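Local coordinates for protein glutathione S-transferase (Agrobacterium tumefaciens, PDB 2YCD) that probably conjugates glutathione to electrophilic compounds, as members of the glutathione transferase superfamily do, and binds S-(p-nitrobenzyl)glutathione, at residues A[91-94]-A[95-99]; A[201-204]-A[205-208]. All coordinates share one frame; numbering follows the deposited sequence. Where two conformers were deposited one is given.

Contact 1: A[91-94]-A[95-99]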
loop_
_atom_site.group_PDB
_atom_site.type_symbol
_atom_site.label_atom_id
_atom_site.label_comp_id
_atom_site.label_asym_id
_atom_site.label_seq_id
_atom_site.Cartn_x
_atom_site.Cartn_y
_atom_site.Cartn_z
ATOM N N MET A 91 3.945 0.541 11.190
ATOM C CA MET A 91 2.861 1.254 11.867
ATOM C C MET A 91 2.746 0.850 13.336
ATOM O O MET A 91 2.653 1.693 14.225
ATOM C CB MET A 91 1.529 1.000 11.153
ATOM C CG MET A 91 0.387 1.829 11.711
ATOM S SD MET A 91 0.549 3.576 11.312
ATOM C CE MET A 91 -0.172 3.599 9.678
ATOM N N HIS A 92 2.743 -0.455 13.589
ATOM C CA HIS A 92 2.624 -0.971 14.952
ATOM C C HIS A 92 3.751 -0.504 15.860
ATOM O O HIS A 92 3.507 -0.075 17.004
ATOM C CB HIS A 92 2.543 -2.504 14.934
ATOM C CG HIS A 92 2.482 -3.129 16.296
ATOM N ND1 HIS A 92 1.358 -3.070 17.090
ATOM C CD2 HIS A 92 3.410 -3.816 17.001
ATOM C CE1 HIS A 92 1.589 -3.715 18.221
ATOM N NE2 HIS A 92 2.828 -4.166 18.198
ATOM N N ILE A 93 4.975 -0.583 15.363
ATOM C CA ILE A 93 6.136 -0.093 16.103
ATOM C C ILE A 93 5.967 1.400 16.413
ATOM O O ILE A 93 6.190 1.839 17.552
ATOM C CB ILE A 93 7.429 -0.350 15.297
ATOM C CG1 ILE A 93 7.661 -1.861 15.163
ATOM C CG2 ILE A 93 8.655 0.308 15.983
ATOM C CD1 ILE A 93 8.643 -2.273 14.044
ATOM N N ALA A 94 5.557 2.169 15.410
ATOM C CA ALA A 94 5.402 3.614 15.547
ATOM C C ALA A 94 4.261 4.009 16.487
ATOM O O ALA A 94 4.287 5.102 17.063
ATOM C CB ALA A 94 5.169 4.241 14.181
ATOM N N GLN A 95 3.251 3.150 16.627
ATOM C CA GLN A 95 2.087 3.470 17.457
ATOM C C GLN A 95 2.371 3.235 18.941
ATOM O O GLN A 95 1.708 3.821 19.802
ATOM C CB GLN A 95 0.857 2.653 17.022
ATOM C CG GLN A 95 0.282 2.997 15.640
ATOM C CD GLN A 95 -0.603 4.241 15.628
ATOM O OE1 GLN A 95 -0.860 4.846 16.665
ATOM N NE2 GLN A 95 -1.071 4.624 14.440
ATOM N N HIS A 96 3.343 2.385 19.252
ATOM C CA HIS A 96 3.557 1.981 20.638
ATOM C C HIS A 96 4.891 2.420 21.222
ATOM O O HIS A 96 5.234 2.076 22.353
ATOM C CB HIS A 96 3.330 0.482 20.796
ATOM C CG HIS A 96 1.904 0.085 20.585
ATOM N ND1 HIS A 96 1.447 -0.455 19.402
ATOM C CD2 HIS A 96 0.825 0.192 21.394
ATOM C CE1 HIS A 96 0.149 -0.682 19.500
ATOM N NE2 HIS A 96 -0.253 -0.299 20.698
ATOM N N HIS A 97 5.635 3.194 20.442
ATOM C CA HIS A 97 6.848 3.839 20.912
ATOM C C HIS A 97 6.760 5.318 20.561
ATOM O O HIS A 97 5.816 5.744 19.893
ATOM C CB HIS A 97 8.080 3.216 20.237
ATOM C CG HIS A 97 8.282 1.768 20.551
ATOM N ND1 HIS A 97 9.104 1.334 21.571
ATOM C CD2 HIS A 97 7.781 0.650 19.974
ATOM C CE1 HIS A 97 9.097 0.014 21.609
ATOM N NE2 HIS A 97 8.300 -0.426 20.651
ATOM N N SER A 98 7.725 6.115 21.007
ATOM C CA SER A 98 7.757 7.521 20.630
ATOM C C SER A 98 8.855 7.769 19.598
ATOM O O SER A 98 9.855 7.051 19.564
ATOM C CB SER A 98 7.971 8.410 21.857
ATOM O OG SER A 98 9.272 8.236 22.387
ATOM N N GLY A 99 8.653 8.777 18.747
ATOM C CA GLY A 99 9.682 9.177 17.806
ATOM C C GLY A 99 9.446 8.883 16.337
ATOM O O GLY A 99 10.265 9.263 15.493
#
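H96 folds its imidazole back over the turn before it, and H96 ND1 gives a hydrogen bond to the carbonyl O of H92 at 3.2 Å, with an N-H...O angle of 153° and the acceptor close to the ring plane. The rings of the two histidines meet obliquely, centroids 4.7 Å apart and planes at 55°. That same carbonyl O also receives two weak backbone bonds, from Q95 N and H96 N, so the imidazole adds a further grip on it. The next residue, H97, brings CD2, at the edge of its ring, 3.1 Å from I93 O. M91 and Q95 run side by side. Bent at chi2 (-80°), Q95 turns NE2 toward M91 SD at 3.7 Å, a weak and doubtful hydrogen bond because M91 has a second conformer, while Q95 OE1 is held by R108. Further out, I93 packs on L42 and V45 of helix 35-45, H92 lies on L81 and L83, and M91 reaches F116 of the second subunit. This is the C-terminal part of helix 86-96 in the thioredoxin-like domain, where side chains of H96 and H97 turn back onto carbonyls of preceding helix residues beside the dimer interface.

Contact 2: A[201-204]-A[205-208]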
loop_
_atom_site.group_PDB
_atom_site.type_symbol
_atom_site.label_atom_id
_atom_site.label_comp_id
_atom_site.label_asym_id
_atom_site.label_seq_id
_atom_site.Cartn_x
_atom_site.Cartn_y
_atom_site.Cartn_z
ATOM N N LEU A 201 17.436 12.809 -4.073
ATOM C CA LEU A 201 18.721 12.211 -3.745
ATOM C C LEU A 201 19.198 12.661 -2.366
ATOM O O LEU A 201 19.630 11.853 -1.550
ATOM C CB LEU A 201 19.742 12.613 -4.802
ATOM C CG LEU A 201 21.137 12.019 -4.603
ATOM C CD1 LEU A 201 21.066 10.490 -4.555
ATOM C CD2 LEU A 201 22.041 12.489 -5.735
ATOM N N ALA A 202 19.125 13.962 -2.106
ATOM C CA ALA A 202 19.561 14.513 -0.829
ATOM C C ALA A 202 18.692 13.999 0.318
ATOM O O ALA A 202 19.186 13.754 1.424
ATOM C CB ALA A 202 19.549 16.054 -0.877
ATOM N N TYR A 203 17.396 13.852 0.046
ATOM C CA TYR A 203 16.440 13.301 1.011
ATOM C C TYR A 203 16.814 11.855 1.393
ATOM O O TYR A 203 16.929 11.524 2.568
ATOM C CB TYR A 203 15.035 13.405 0.406
ATOM C CG TYR A 203 13.928 12.684 1.157
ATOM C CD1 TYR A 203 13.498 13.118 2.398
ATOM C CD2 TYR A 203 13.311 11.566 0.603
ATOM C CE1 TYR A 203 12.477 12.465 3.080
ATOM C CE2 TYR A 203 12.287 10.910 1.260
ATOM C CZ TYR A 203 11.871 11.349 2.494
ATOM O OH TYR A 203 10.873 10.674 3.159
ATOM N N VAL A 204 17.055 11.021 0.394
ATOM C CA VAL A 204 17.482 9.644 0.649
ATOM C C VAL A 204 18.789 9.634 1.457
ATOM O O VAL A 204 18.918 8.885 2.427
ATOM C CB VAL A 204 17.661 8.892 -0.669
ATOM C CG1 VAL A 204 18.390 7.562 -0.442
ATOM C CG2 VAL A 204 16.301 8.660 -1.319
ATOM N N GLU A 205 19.755 10.469 1.068
ATOM C CA GLU A 205 21.017 10.533 1.799
ATOM C C GLU A 205 20.836 11.015 3.241
ATOM O O GLU A 205 21.527 10.524 4.155
ATOM C CB GLU A 205 22.076 11.369 1.059
ATOM C CG GLU A 205 22.526 10.758 -0.279
ATOM C CD GLU A 205 23.089 9.347 -0.149
ATOM O OE1 GLU A 205 23.671 9.023 0.907
ATOM O OE2 GLU A 205 22.952 8.558 -1.111
ATOM N N ARG A 206 19.912 11.945 3.473
ATOM C CA ARG A 206 19.633 12.397 4.841
ATOM C C ARG A 206 19.174 11.232 5.731
ATOM O O ARG A 206 19.557 11.129 6.905
ATOM C CB ARG A 206 18.575 13.505 4.854
ATOM C CG ARG A 206 19.123 14.880 4.497
ATOM C CD ARG A 206 18.181 16.001 4.944
ATOM N NE ARG A 206 16.913 15.978 4.239
ATOM C CZ ARG A 206 16.740 16.420 3.003
ATOM N NH1 ARG A 206 17.771 16.911 2.313
ATOM N NH2 ARG A 206 15.542 16.374 2.453
ATOM N N GLY A 207 18.329 10.363 5.174
ATOM C CA GLY A 207 17.878 9.194 5.915
ATOM C C GLY A 207 19.009 8.193 6.167
ATOM O O GLY A 207 19.148 7.662 7.269
ATOM N N LYS A 208 19.807 7.934 5.137
ATOM C CA LYS A 208 20.900 6.965 5.229
ATOM C C LYS A 208 21.977 7.393 6.218
ATOM O O LYS A 208 22.708 6.542 6.735
ATOM C CB LYS A 208 21.527 6.730 3.849
ATOM C CG LYS A 208 20.583 6.010 2.866
ATOM C CD LYS A 208 21.091 6.000 1.426
ATOM C CE LYS A 208 22.450 5.381 1.266
ATOM N NZ LYS A 208 22.837 5.389 -0.186
#
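R206 curls back along its own helix and lays its guanidinium over the backbone of A202 and Y203. The bend at chi3 (-65°) brings Y203 CA 3.5 Å above one face of the group, offset toward its rim. R206 NH2 comes to the edge of the Y203 ring, 3.8 Å from Y203 CD1 and near the ring plane, with the two flat groups turned 59° apart; R206 NH1 approaches the methyl of A202. With CG anti to the backbone N (chi1 171°), Y203 sets the CD1 edge of its ring beside that nitrogen. The tyrosine hydroxyl bonds to D178, while R206 NH2 bonds to the carbonyl O of E168. On another flank, V204 CG1 meets K208 CD at 3.6 Å. Beyond this contact the lysine chain bends at chi3 and swings K208 NZ to E205 OE2, a salt bridge of 3.3 Å whose hydrogen bond is weak; NZ also pairs with E189. Beneath the side chains the backbone is regular, as in R206 N to A202 O at 2.8 Å. With two carboxylate partners, K208 would be expected to stay protonated, and the aliphatic parts of K208 and R206 cover helix backbone while their charged ends tie this helix to neighbouring segments.

Contact 1 comes first along the chain, in the C-terminal part of helix 86-96, and contact 2 follows more than a hundred residues later on helix 198-208. Their centres lie 22 Å apart and their nearest atoms about 12 Å apart. They belong to the two halves of the glutathione transferase fold: contact 1 to the thioredoxin-like part with its four-stranded sheet, contact 2 to the all-helical part. Contact 1 lies at the dimer interface; contact 2 meets only its own chain. A bound S-(p-nitrobenzyl)glutathione lies about 11 Å from the side chain of M91 and about 14 Å from that of K208, so both contacts are local helix packing, away from direct contact with the ligand.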